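Local structure of dihydrodipicolinate synthase (Bacillus anthracis, 1XKY) at residues G14-A19 and K211-V216; M112-Y117 and M142-P147; A132-T137 and S163-I168; V169-A174 and D190-Y195; G176-M181 and L203-V208. The protein probably catalyses the condensation of pyruvate with aspartate semialdehyde in lysine biosynthesis, the reaction expected of a dihydrodipicolinate synthase. All blocks are in the same frame, centred on the assembly; numbering follows the deposited sequence.

Contact 1 of 5, residues G14-A19 and K211-V216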
# COMPACT_ATOMS: atom_id res chain seq x y z
N GLY A 14 -15.69 19.15 -23.47
CA GLY A 14 -16.35 19.94 -22.43
C GLY A 14 -15.86 19.62 -21.02
O GLY A 14 -14.77 19.05 -20.84
N THR A 15 -16.67 19.98 -20.03
CA THR A 15 -16.29 19.84 -18.62
C THR A 15 -16.82 18.58 -17.95
O THR A 15 -16.26 18.14 -16.95
CB THR A 15 -16.78 21.06 -17.79
OG1 THR A 15 -18.15 21.33 -18.11
CG2 THR A 15 -15.93 22.28 -18.08
N ILE A 16 -17.91 18.01 -18.46
CA ILE A 16 -18.48 16.77 -17.90
C ILE A 16 -18.73 15.70 -18.96
O ILE A 16 -19.83 15.59 -19.50
CB ILE A 16 -19.79 17.03 -17.13
CG1 ILE A 16 -19.62 18.17 -16.12
CG2 ILE A 16 -20.25 15.73 -16.43
CD1 ILE A 16 -20.88 18.55 -15.37
N ALA A 17 -17.70 14.91 -19.25
CA ALA A 17 -17.90 13.68 -20.01
C ALA A 17 -18.49 12.64 -19.07
O ALA A 17 -18.17 12.62 -17.88
CB ALA A 17 -16.58 13.19 -20.61
N THR A 18 -19.38 11.80 -19.59
CA THR A 18 -20.03 10.81 -18.76
C THR A 18 -19.67 9.42 -19.25
O THR A 18 -19.79 9.12 -20.45
CB THR A 18 -21.56 11.01 -18.72
OG1 THR A 18 -21.85 12.26 -18.10
CG2 THR A 18 -22.23 9.89 -17.94
N ALA A 19 -19.19 8.61 -18.30
CA ALA A 19 -18.89 7.20 -18.49
C ALA A 19 -20.19 6.41 -18.41
O ALA A 19 -20.56 5.90 -17.35
CB ALA A 19 -17.90 6.71 -17.44
N LYS A 211 -9.18 20.12 -17.19
CA LYS A 211 -10.26 20.69 -17.99
C LYS A 211 -11.63 20.34 -17.41
O LYS A 211 -12.60 21.10 -17.56
CB LYS A 211 -10.17 20.23 -19.45
CG LYS A 211 -11.12 21.02 -20.39
CD LYS A 211 -10.75 20.82 -21.84
CE LYS A 211 -11.72 21.51 -22.77
NZ LYS A 211 -11.39 21.23 -24.20
N GLY A 212 -11.70 19.19 -16.76
CA GLY A 212 -12.97 18.69 -16.25
C GLY A 212 -12.90 17.28 -15.69
O GLY A 212 -11.88 16.86 -15.14
N ILE A 213 -14.02 16.57 -15.81
CA ILE A 213 -14.23 15.27 -15.18
C ILE A 213 -14.83 14.33 -16.20
O ILE A 213 -15.71 14.71 -16.96
CB ILE A 213 -15.18 15.38 -13.95
CG1 ILE A 213 -15.53 13.99 -13.40
CG2 ILE A 213 -16.45 16.12 -14.32
CD1 ILE A 213 -14.45 13.28 -12.65
N VAL A 214 -14.34 13.10 -16.21
CA VAL A 214 -15.07 11.98 -16.76
C VAL A 214 -15.81 11.21 -15.66
O VAL A 214 -15.19 10.59 -14.82
CB VAL A 214 -14.15 11.07 -17.59
CG1 VAL A 214 -14.92 9.93 -18.24
CG2 VAL A 214 -13.37 11.88 -18.61
N SER A 215 -17.13 11.31 -15.67
CA SER A 215 -17.95 11.20 -14.46
C SER A 215 -18.79 9.93 -14.46
O SER A 215 -19.23 9.47 -15.49
CB SER A 215 -18.86 12.42 -14.29
OG SER A 215 -19.69 12.33 -13.17
N VAL A 216 -19.02 9.40 -13.27
CA VAL A 216 -20.08 8.45 -13.02
C VAL A 216 -21.30 9.08 -12.33
O VAL A 216 -22.42 8.81 -12.69
CB VAL A 216 -19.55 7.24 -12.22
CG1 VAL A 216 -20.65 6.38 -11.72
CG2 VAL A 216 -18.57 6.45 -13.06
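Ala17 lays its CB against the CG2 branch of Val214, 4.0 Å away, and they share one face of a parallel strand pair. Two residues further on, Ala19 CB lies 4.5 Å from the other branch, Val214 CG1, so the valine meets an alanine with each methyl. The opposite face carries Ile16, Thr18, Ile213 and Ser215. There Ile16 CG1 comes to 4.2 Å from Ile213 CG2 as the two chains pass at a slant. Ile213 has its CG1 trans to the backbone N (chi1 173°), which leads the longer branch away and turns CG2 onto Thr15 O at 3.3 Å. Beneath these side chains runs the parallel ladder. Ile213 N donates to Thr15 O, Ser215 N to Ala17 O at 2.8 Å, and Ala19 N to Ser215 O at 2.9 Å. The bond from Ala17 N to Ile213 O is weak, bent to 130° at the hydrogen. In this pairing the first strand of the TIM barrel, 16-19, meets the last, 212-215, and the ring is closed. Ser215 OG works beyond the pair: it caps Ser218 N at the start of helix 218-234 and bonds Asp199 OD1. At the other end Lys211 runs out extended to a salt bridge with Asp12. Helix 218-234 packs over the face with Ile16, Thr18 and Ser215, touching Ile16 through Ser218 and Ile229. Strand 49-52 pairs with the other edge of 16-19, and strand 193-196 with the other edge of 212-215.

Contact 2 of 5, residues M112-Y117 and M142-P147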
# COMPACT_ATOMS: atom_id res chain seq x y z
N MET A 112 -11.35 5.89 -26.40
CA MET A 112 -10.71 5.83 -25.09
C MET A 112 -9.85 4.57 -25.04
O MET A 112 -10.35 3.48 -25.33
CB MET A 112 -11.77 5.78 -23.98
CG MET A 112 -11.22 5.76 -22.55
SD MET A 112 -10.83 7.41 -21.93
CE MET A 112 -12.42 7.94 -21.31
N LEU A 113 -8.59 4.74 -24.66
CA LEU A 113 -7.63 3.63 -24.55
C LEU A 113 -7.10 3.50 -23.12
O LEU A 113 -6.32 4.34 -22.66
CB LEU A 113 -6.47 3.85 -25.53
CG LEU A 113 -6.83 4.06 -27.02
CD1 LEU A 113 -5.56 4.23 -27.84
CD2 LEU A 113 -7.65 2.90 -27.57
N VAL A 114 -7.51 2.44 -22.44
CA VAL A 114 -7.11 2.17 -21.07
C VAL A 114 -5.69 1.57 -20.99
O VAL A 114 -5.27 0.85 -21.88
CB VAL A 114 -8.15 1.24 -20.36
CG1 VAL A 114 -8.04 -0.20 -20.86
CG2 VAL A 114 -8.02 1.32 -18.85
N ALA A 115 -4.96 1.90 -19.92
CA ALA A 115 -3.74 1.17 -19.59
C ALA A 115 -4.06 -0.33 -19.53
O ALA A 115 -4.97 -0.74 -18.80
CB ALA A 115 -3.18 1.64 -18.24
N PRO A 116 -3.36 -1.16 -20.32
CA PRO A 116 -3.59 -2.60 -20.26
C PRO A 116 -3.59 -3.15 -18.84
O PRO A 116 -2.65 -2.91 -18.06
CB PRO A 116 -2.42 -3.18 -21.06
CG PRO A 116 -2.17 -2.16 -22.08
CD PRO A 116 -2.35 -0.84 -21.34
N TYR A 117 -4.67 -3.87 -18.53
CA TYR A 117 -4.87 -4.54 -17.26
C TYR A 117 -4.38 -5.98 -17.35
O TYR A 117 -4.21 -6.52 -18.44
CB TYR A 117 -6.38 -4.56 -16.92
CG TYR A 117 -7.23 -4.86 -18.13
CD1 TYR A 117 -7.75 -3.83 -18.92
CD2 TYR A 117 -7.48 -6.18 -18.53
CE1 TYR A 117 -8.49 -4.11 -20.05
CE2 TYR A 117 -8.23 -6.46 -19.66
CZ TYR A 117 -8.73 -5.41 -20.41
OH TYR A 117 -9.48 -5.68 -21.53
N MET A 142 -8.13 9.56 -26.32
CA MET A 142 -8.02 9.89 -24.91
C MET A 142 -7.45 8.66 -24.20
O MET A 142 -7.98 7.55 -24.31
CB MET A 142 -9.39 10.25 -24.31
CG MET A 142 -9.36 10.60 -22.81
SD MET A 142 -10.97 11.05 -22.10
CE MET A 142 -11.18 12.71 -22.72
N LEU A 143 -6.34 8.87 -23.49
CA LEU A 143 -5.75 7.84 -22.66
C LEU A 143 -6.53 7.72 -21.35
O LEU A 143 -7.15 8.68 -20.89
CB LEU A 143 -4.29 8.19 -22.35
CG LEU A 143 -3.34 8.42 -23.52
CD1 LEU A 143 -1.99 8.87 -22.97
CD2 LEU A 143 -3.18 7.17 -24.37
N TYR A 144 -6.47 6.54 -20.74
CA TYR A 144 -7.16 6.30 -19.48
C TYR A 144 -6.19 5.65 -18.50
O TYR A 144 -5.82 4.48 -18.65
CB TYR A 144 -8.41 5.45 -19.73
CG TYR A 144 -9.28 5.14 -18.53
CD1 TYR A 144 -9.13 5.80 -17.30
CD2 TYR A 144 -10.31 4.20 -18.64
CE1 TYR A 144 -9.96 5.50 -16.23
CE2 TYR A 144 -11.14 3.90 -17.57
CZ TYR A 144 -10.96 4.55 -16.37
OH TYR A 144 -11.79 4.25 -15.31
N ASN A 145 -5.76 6.44 -17.51
CA ASN A 145 -4.91 5.97 -16.42
C ASN A 145 -5.80 5.52 -15.26
O ASN A 145 -6.58 6.32 -14.72
CB ASN A 145 -3.97 7.09 -15.97
CG ASN A 145 -3.01 6.65 -14.88
OD1 ASN A 145 -2.32 5.65 -15.00
ND2 ASN A 145 -2.98 7.42 -13.80
N VAL A 146 -5.69 4.25 -14.90
CA VAL A 146 -6.55 3.67 -13.87
C VAL A 146 -5.83 2.55 -13.11
O VAL A 146 -6.16 1.36 -13.24
CB VAL A 146 -7.91 3.22 -14.47
CG1 VAL A 146 -7.73 2.12 -15.54
CG2 VAL A 146 -8.89 2.80 -13.38
N PRO A 147 -4.81 2.94 -12.31
CA PRO A 147 -4.02 1.96 -11.55
C PRO A 147 -4.86 1.15 -10.58
O PRO A 147 -4.51 0.01 -10.26
CB PRO A 147 -3.00 2.84 -10.81
CG PRO A 147 -3.61 4.18 -10.77
CD PRO A 147 -4.33 4.31 -12.06
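A beta-alpha-beta unit of the TIM barrel brings strand 110-114 beside strand 141-145, with helix 123-135 as the connection, and Met112, Val114, Met142 and Tyr144 meet on one face of the pair. The two methionines interlock through their sulfurs: Met112 CE is 3.5 Å from Met142 SD, and Met112 SD 3.6 Å from Met142 CG. This follows from the folded chain of Met112 (chi2 84°, chi3 85°), which turns its sulfur and CE toward Met142. The same sulfur makes a Met-aromatic contact with Tyr144, 5.2 Å from the ring centroid and oblique to the ring. Val114 and Tyr144 run side by side, with CG2 of the valine 3.7 Å from CD2 of the tyrosine. Leu113 and Leu143 occupy the other face, where Phe130 of helix 123-135 touches both. In the backbone, Leu113 N donates to Met142 O and Ala115 N to Tyr144 O, each almost straight on to the oxygen. Between them Tyr144 N reaches Leu113 O from 42° out of the carbonyl plane, a more bent approach. Past the strand ends, Tyr117 stacks its ring on Tyr118 of a second subunit, so this end of the unit lies at a subunit interface. Val146 CG1 sits 4.0 Å above the centre of the Tyr144 ring and only 3.4 Å from Val114 CG2, a tight carbon-carbon contact.

Contact 3 of 5, residues A132-T137 and S163-I168. With K (potassium ion), chain F.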
# COMPACT_ATOMS: atom_id res chain seq x y z
N ALA A 132 0.76 2.54 -31.41
CA ALA A 132 0.28 1.67 -32.48
C ALA A 132 -1.23 1.79 -32.72
O ALA A 132 -1.68 1.78 -33.87
CB ALA A 132 0.64 0.22 -32.20
N ILE A 133 -2.02 1.89 -31.65
CA ILE A 133 -3.47 2.03 -31.78
C ILE A 133 -3.79 3.40 -32.37
O ILE A 133 -4.57 3.49 -33.32
CB ILE A 133 -4.21 1.83 -30.43
CG1 ILE A 133 -3.92 0.44 -29.85
CG2 ILE A 133 -5.75 2.01 -30.61
CD1 ILE A 133 -4.13 0.37 -28.35
N ALA A 134 -3.17 4.44 -31.83
CA ALA A 134 -3.39 5.81 -32.31
C ALA A 134 -3.06 5.96 -33.81
O ALA A 134 -3.80 6.61 -34.54
CB ALA A 134 -2.56 6.79 -31.49
N GLU A 135 -1.95 5.35 -34.23
CA GLU A 135 -1.54 5.32 -35.64
C GLU A 135 -2.55 4.68 -36.58
O GLU A 135 -2.57 4.96 -37.77
CB GLU A 135 -0.21 4.57 -35.79
CG GLU A 135 0.99 5.42 -35.53
CD GLU A 135 2.30 4.65 -35.55
OE1 GLU A 135 2.28 3.39 -35.63
OE2 GLU A 135 3.36 5.31 -35.48
N SER A 136 -3.38 3.80 -36.03
CA SER A 136 -4.32 3.02 -36.81
C SER A 136 -5.61 3.78 -37.10
O SER A 136 -6.44 3.30 -37.86
CB SER A 136 -4.62 1.71 -36.06
OG SER A 136 -5.59 1.90 -35.05
N THR A 137 -5.80 4.94 -36.48
CA THR A 137 -7.04 5.70 -36.63
C THR A 137 -6.78 7.19 -36.82
O THR A 137 -5.86 7.74 -36.23
CB THR A 137 -8.00 5.49 -35.42
OG1 THR A 137 -9.28 6.07 -35.71
CG2 THR A 137 -7.45 6.12 -34.14
N SER A 163 1.53 12.49 -25.68
CA SER A 163 0.88 13.76 -26.04
C SER A 163 1.50 14.41 -27.28
O SER A 163 0.86 15.24 -27.93
CB SER A 163 0.92 14.75 -24.87
OG SER A 163 2.18 15.38 -24.77
N GLU A 164 2.75 14.06 -27.59
CA GLU A 164 3.40 14.55 -28.79
C GLU A 164 2.88 13.89 -30.07
O GLU A 164 3.17 14.35 -31.16
CB GLU A 164 4.92 14.37 -28.68
CG GLU A 164 5.54 15.24 -27.60
CD GLU A 164 6.97 14.88 -27.29
OE1 GLU A 164 7.62 14.19 -28.10
OE2 GLU A 164 7.45 15.29 -26.22
N ILE A 165 2.14 12.80 -29.93
CA ILE A 165 1.54 12.17 -31.09
C ILE A 165 0.27 12.95 -31.43
O ILE A 165 -0.55 13.22 -30.55
CB ILE A 165 1.25 10.69 -30.84
CG1 ILE A 165 2.58 9.96 -30.62
CG2 ILE A 165 0.46 10.09 -32.01
CD1 ILE A 165 2.44 8.60 -30.03
N GLU A 166 0.14 13.31 -32.71
CA GLU A 166 -0.85 14.28 -33.17
C GLU A 166 -2.26 14.02 -32.63
O GLU A 166 -2.89 14.93 -32.09
CB GLU A 166 -0.86 14.33 -34.70
CG GLU A 166 -1.89 15.27 -35.28
CD GLU A 166 -1.77 15.43 -36.79
OE1 GLU A 166 -2.00 16.56 -37.27
OE2 GLU A 166 -1.46 14.43 -37.49
N ASN A 167 -2.76 12.80 -32.76
CA ASN A 167 -4.16 12.51 -32.40
C ASN A 167 -4.40 12.03 -30.96
O ASN A 167 -5.52 11.66 -30.61
CB ASN A 167 -4.80 11.55 -33.41
CG ASN A 167 -4.14 10.19 -33.44
OD1 ASN A 167 -2.94 10.07 -33.19
ND2 ASN A 167 -4.91 9.16 -33.75
N ILE A 168 -3.36 12.02 -30.12
CA ILE A 168 -3.53 11.74 -28.68
C ILE A 168 -3.68 13.09 -27.98
O ILE A 168 -2.70 13.82 -27.78
CB ILE A 168 -2.38 10.90 -28.08
CG1 ILE A 168 -2.21 9.60 -28.88
CG2 ILE A 168 -2.68 10.60 -26.60
CD1 ILE A 168 -1.15 8.64 -28.36
K K F . -1.37 15.59 -29.36
O HOH W 1 -3.03 17.57 -27.97
O HOH W 2 0.05 17.16 -30.93
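Asn167 points its amide at the last turn or so of the helix that holds Ala134. Its ND2 donates to Ala134 O at 2.9 Å with an N-H...O angle of 159°; the oxygen lies close to the amide plane, while the nitrogen stands above the plane of the carbonyl. Thr137 N reaches the same oxygen from the opposite face, so this carbonyl is gripped twice. With chi1 at 63°, CG of Asn167 sits between its own N and carbonyl carbon, and OD1 comes to 3.7 Å from Ala134 CB. That methyl also meets Ile168 CG1 at 3.9 Å, with the more distant Ile165 CG2 beside it. In the barrel this is a place where helix 123-135 ends next to the loop that leads from helix 156-163 into strand 168-173. The loop makes a type I turn from Ile165 to Ile168. On the side of the turn away from the helix, potassium is bound by Ser163 O, Ile165 O at 2.8 Å and Ile168 O at 2.7 Å and by two waters, with a longer approach from Glu166 O. Asn167 ND2 also donates to Leu139 O, in the link between helix 123-135 and strand 141-145.

Contact 4 of 5, residues V169-A174 and D190-Y195. With K (potassium ion), chain E.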
# COMPACT_ATOMS: atom_id res chain seq x y z
N VAL A 169 -4.93 13.41 -27.62
CA VAL A 169 -5.32 14.78 -27.27
C VAL A 169 -5.73 15.00 -25.81
O VAL A 169 -5.88 16.15 -25.37
CB VAL A 169 -6.47 15.28 -28.20
CG1 VAL A 169 -6.04 15.22 -29.65
CG2 VAL A 169 -7.78 14.49 -27.99
N ALA A 170 -5.90 13.92 -25.05
CA ALA A 170 -6.39 14.04 -23.68
C ALA A 170 -6.10 12.78 -22.86
O ALA A 170 -5.76 11.74 -23.42
CB ALA A 170 -7.89 14.34 -23.67
N ILE A 171 -6.24 12.91 -21.54
CA ILE A 171 -6.14 11.78 -20.63
C ILE A 171 -7.22 11.87 -19.56
O ILE A 171 -7.50 12.96 -19.03
CB ILE A 171 -4.71 11.65 -20.00
CG1 ILE A 171 -4.62 10.43 -19.08
CG2 ILE A 171 -4.32 12.93 -19.27
CD1 ILE A 171 -3.20 10.00 -18.79
N LYS A 172 -7.87 10.75 -19.30
CA LYS A 172 -8.71 10.57 -18.11
C LYS A 172 -7.79 10.02 -17.03
O LYS A 172 -7.32 8.89 -17.14
CB LYS A 172 -9.86 9.59 -18.39
CG LYS A 172 -10.70 9.23 -17.16
CD LYS A 172 -11.75 8.18 -17.47
CE LYS A 172 -12.55 7.83 -16.20
NZ LYS A 172 -13.63 6.82 -16.48
N ASP A 173 -7.51 10.82 -16.01
CA ASP A 173 -6.56 10.40 -14.97
C ASP A 173 -7.28 9.97 -13.69
O ASP A 173 -7.62 10.81 -12.85
CB ASP A 173 -5.54 11.51 -14.67
CG ASP A 173 -4.34 11.01 -13.87
OD1 ASP A 173 -4.45 9.93 -13.23
OD2 ASP A 173 -3.29 11.69 -13.86
N ALA A 174 -7.48 8.66 -13.54
CA ALA A 174 -8.05 8.10 -12.32
C ALA A 174 -6.98 7.59 -11.33
O ALA A 174 -7.24 6.72 -10.50
CB ALA A 174 -9.03 6.99 -12.66
N ASP A 190 -0.76 23.21 -24.66
CA ASP A 190 -2.07 23.78 -24.30
C ASP A 190 -3.23 22.98 -24.88
O ASP A 190 -4.33 22.99 -24.32
CB ASP A 190 -2.19 25.23 -24.76
CG ASP A 190 -1.28 26.18 -23.98
OD1 ASP A 190 -0.74 25.78 -22.92
OD2 ASP A 190 -1.13 27.33 -24.45
N ASP A 191 -3.00 22.31 -26.01
CA ASP A 191 -4.05 21.54 -26.69
C ASP A 191 -4.12 20.07 -26.23
O ASP A 191 -4.77 19.24 -26.86
CB ASP A 191 -3.90 21.63 -28.22
CG ASP A 191 -2.60 21.05 -28.74
OD1 ASP A 191 -1.76 20.55 -27.96
OD2 ASP A 191 -2.40 21.10 -29.97
N PHE A 192 -3.44 19.75 -25.13
CA PHE A 192 -3.59 18.46 -24.48
C PHE A 192 -4.31 18.64 -23.15
O PHE A 192 -3.83 19.35 -22.27
CB PHE A 192 -2.23 17.79 -24.27
CG PHE A 192 -2.33 16.39 -23.73
CD1 PHE A 192 -2.51 15.31 -24.59
CD2 PHE A 192 -2.27 16.15 -22.37
CE1 PHE A 192 -2.61 14.02 -24.10
CE2 PHE A 192 -2.38 14.86 -21.86
CZ PHE A 192 -2.54 13.79 -22.73
N ALA A 193 -5.46 17.98 -23.02
CA ALA A 193 -6.36 18.17 -21.87
C ALA A 193 -6.27 17.03 -20.84
O ALA A 193 -6.29 15.85 -21.20
CB ALA A 193 -7.80 18.33 -22.36
N VAL A 194 -6.19 17.40 -19.56
CA VAL A 194 -6.24 16.44 -18.46
C VAL A 194 -7.63 16.49 -17.81
O VAL A 194 -8.08 17.55 -17.37
CB VAL A 194 -5.16 16.74 -17.39
CG1 VAL A 194 -5.32 15.83 -16.16
CG2 VAL A 194 -3.77 16.58 -18.00
N TYR A 195 -8.30 15.34 -17.79
CA TYR A 195 -9.58 15.17 -17.09
C TYR A 195 -9.36 14.36 -15.82
O TYR A 195 -8.64 13.37 -15.85
CB TYR A 195 -10.60 14.43 -17.98
CG TYR A 195 -11.18 15.33 -19.03
CD1 TYR A 195 -12.42 15.93 -18.85
CD2 TYR A 195 -10.48 15.62 -20.19
CE1 TYR A 195 -12.95 16.80 -19.80
CE2 TYR A 195 -10.99 16.48 -21.15
CZ TYR A 195 -12.23 17.07 -20.96
OH TYR A 195 -12.72 17.91 -21.92
K K E . -1.36 21.06 -21.02
O HOH W 3 -7.43 18.15 -26.18
O HOH W 4 -0.92 23.69 -20.93
O HOH W 5 -3.40 19.64 -19.75
O HOH W 6 -3.78 23.05 -20.85
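The Phe192 ring takes Ala170 on one face: Ala170 CA lies 3.8 Å above the ring plane, shifted toward the rim, and CE1 of the ring is 3.4 Å from Ala170 N. Ile171 CG2 approaches the ring obliquely, 3.8 Å from CE2. The Tyr195 ring has Ile171 O at its edge, near its plane, while Tyr195 OH bonds Gly14 O beyond the pair. These rings belong to a beta-alpha-beta crossover of the TIM barrel, in which helix 178-187 connects strand 168-173 to strand 193-196 alongside it. Phe192 puts CG trans to the backbone N (chi1 -174°), which carries the ring back over the neighbouring strand, where Val159 and Ser163 of helix 156-163 touch it too. On the same face as Ile171, Val194 sets its CG2 3.9 Å from Ile171 CG2, the two side chains pointing the same way. Four backbone bonds lace the strands. Three of them, from Ile171 N, Tyr195 N and Asp173 N, come nearly head-on to their acceptors, and the last is 2.8 Å from Asp173 N to Tyr195 O. Val169 O takes Ala193 N and a water that also bonds Asp191 O. Phe192 O makes a long contact with a potassium whose other protein ligands include Ile185 O, Thr188 OG1 and Ala189 O; one water bridges this ion, 2.7 Å away, to Asp190 OD1 at 2.9 Å.

Contact 5 of 5, residues G176-M181 and L203-V208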
# COMPACT_ATOMS: atom_id res chain seq x y z
N GLY A 176 -5.85 9.26 -8.91
CA GLY A 176 -6.21 9.80 -7.60
C GLY A 176 -5.22 10.82 -7.07
O GLY A 176 -5.28 11.18 -5.90
N ASP A 177 -4.34 11.31 -7.93
CA ASP A 177 -3.23 12.14 -7.51
C ASP A 177 -3.22 13.43 -8.32
O ASP A 177 -2.81 13.44 -9.48
CB ASP A 177 -1.92 11.37 -7.69
CG ASP A 177 -0.72 12.07 -7.07
OD1 ASP A 177 -0.73 13.31 -6.94
OD2 ASP A 177 0.25 11.37 -6.71
N VAL A 178 -3.64 14.53 -7.69
CA VAL A 178 -3.72 15.82 -8.41
C VAL A 178 -2.34 16.44 -8.64
O VAL A 178 -2.20 17.37 -9.44
CB VAL A 178 -4.69 16.83 -7.73
CG1 VAL A 178 -6.09 16.20 -7.57
CG2 VAL A 178 -4.16 17.32 -6.38
N LEU A 179 -1.31 15.90 -7.97
CA LEU A 179 0.07 16.37 -8.19
C LEU A 179 0.76 15.76 -9.42
O LEU A 179 1.55 16.43 -10.08
CB LEU A 179 0.90 16.20 -6.92
CG LEU A 179 0.40 17.01 -5.71
CD1 LEU A 179 1.40 16.95 -4.57
CD2 LEU A 179 0.12 18.46 -6.06
N THR A 180 0.46 14.50 -9.75
CA THR A 180 0.87 13.97 -11.05
C THR A 180 0.06 14.66 -12.18
O THR A 180 0.61 15.00 -13.22
CB THR A 180 0.72 12.43 -11.15
OG1 THR A 180 -0.59 12.04 -10.75
CG2 THR A 180 1.76 11.73 -10.28
N MET A 181 -1.24 14.88 -11.95
CA MET A 181 -2.05 15.67 -12.89
C MET A 181 -1.39 17.04 -13.14
O MET A 181 -1.24 17.45 -14.29
CB MET A 181 -3.47 15.88 -12.37
CG MET A 181 -4.34 14.63 -12.28
SD MET A 181 -6.00 15.10 -11.77
CE MET A 181 -6.62 13.56 -11.09
N LEU A 203 -13.17 19.18 -8.46
CA LEU A 203 -12.85 20.54 -8.05
C LEU A 203 -11.34 20.77 -7.82
O LEU A 203 -10.76 21.66 -8.43
CB LEU A 203 -13.69 20.97 -6.83
CG LEU A 203 -14.37 22.33 -6.98
CD1 LEU A 203 -15.19 22.41 -8.28
CD2 LEU A 203 -15.26 22.65 -5.78
N PRO A 204 -10.70 19.97 -6.95
CA PRO A 204 -9.25 20.13 -6.78
C PRO A 204 -8.43 19.88 -8.06
O PRO A 204 -7.40 20.51 -8.25
CB PRO A 204 -8.90 19.13 -5.67
CG PRO A 204 -10.02 18.15 -5.65
CD PRO A 204 -11.24 18.92 -6.06
N ALA A 205 -8.88 18.97 -8.92
CA ALA A 205 -8.22 18.75 -10.21
C ALA A 205 -8.33 19.98 -11.13
O ALA A 205 -7.36 20.40 -11.74
CB ALA A 205 -8.78 17.52 -10.90
N MET A 206 -9.53 20.54 -11.22
CA MET A 206 -9.73 21.76 -11.98
C MET A 206 -8.95 22.94 -11.39
O MET A 206 -8.41 23.76 -12.13
CB MET A 206 -11.23 22.07 -12.11
CG MET A 206 -11.94 21.06 -13.03
SD MET A 206 -13.66 21.43 -13.32
CE MET A 206 -13.52 22.76 -14.50
N ALA A 207 -8.82 22.99 -10.06
CA ALA A 207 -8.03 24.04 -9.42
C ALA A 207 -6.58 24.07 -9.90
O ALA A 207 -6.00 25.15 -10.01
CB ALA A 207 -8.08 23.91 -7.90
N VAL A 208 -6.00 22.91 -10.19
CA VAL A 208 -4.62 22.83 -10.69
C VAL A 208 -4.52 22.84 -12.22
O VAL A 208 -3.41 22.73 -12.77
CB VAL A 208 -3.86 21.58 -10.11
CG1 VAL A 208 -3.88 21.62 -8.58
CG2 VAL A 208 -4.43 20.26 -10.62
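Val178 sets its CG1 methyl over the backbone between Pro204 and Ala205, 4.2 Å from Ala205 N and 4.5 Å from Pro204 CB. Next to it Met181 brings SD to 3.8 Å from Ala205 CB, the shortest side-chain pair here. Val208 adds its CG2, 3.8 Å from Val178 O. The thioether arrives there because Met181 runs extended beyond CG (chi2 -176°), reaching across to the alanine. Immediately before Val178, Asp177 is the N-cap of helix 178-187. Its OD1 accepts from Leu179 N at 2.8 Å, nearly along the C-O bond, and from Thr180 N, which comes from well above the carboxylate plane. Thr180 OG1 in turn bonds Asp177 O, 2.9 Å away, an oxygen that also takes Met181 N. This holds the first turn, and with it Val178 and Met181. Around the pair, helix 202-207 has its far side on helices 218-234 and 237-253, and Pro204 and Ala207 meet the same residues of a third subunit. The two neighbouring outer helices of the barrel thus touch through methyls, a proline ring and one sulfur. The attraction between the segments is then probably dispersion and burial, while the polar groups of the cap are spent on ordering one helix end; the carboxylate there would also suit the positive end of a helix dipole.

In the fold
Contacts 1, 2 and 4 lie in the eight-stranded parallel barrel, while contacts 3 and 5 belong to its outer layer. Contact 1 joins first strand to last, and the other four fall between its segments. Contacts 2 and 4 share adjacent strands 141-145 and 168-173, their centres about 12 Å apart, and Leu143 O probably bonds Lys172 N between them. Strands 193-196 and 212-215 are neighbours too, which puts contacts 4 and 1 side by side. Contact 3 alternates along the chain with contact 2, as contact 5 does with contact 4; the centres of contacts 3 and 5 are about 25 Å apart. The strand contacts hold staves of one barrel, while the outer ones join its helices and a potassium-binding loop.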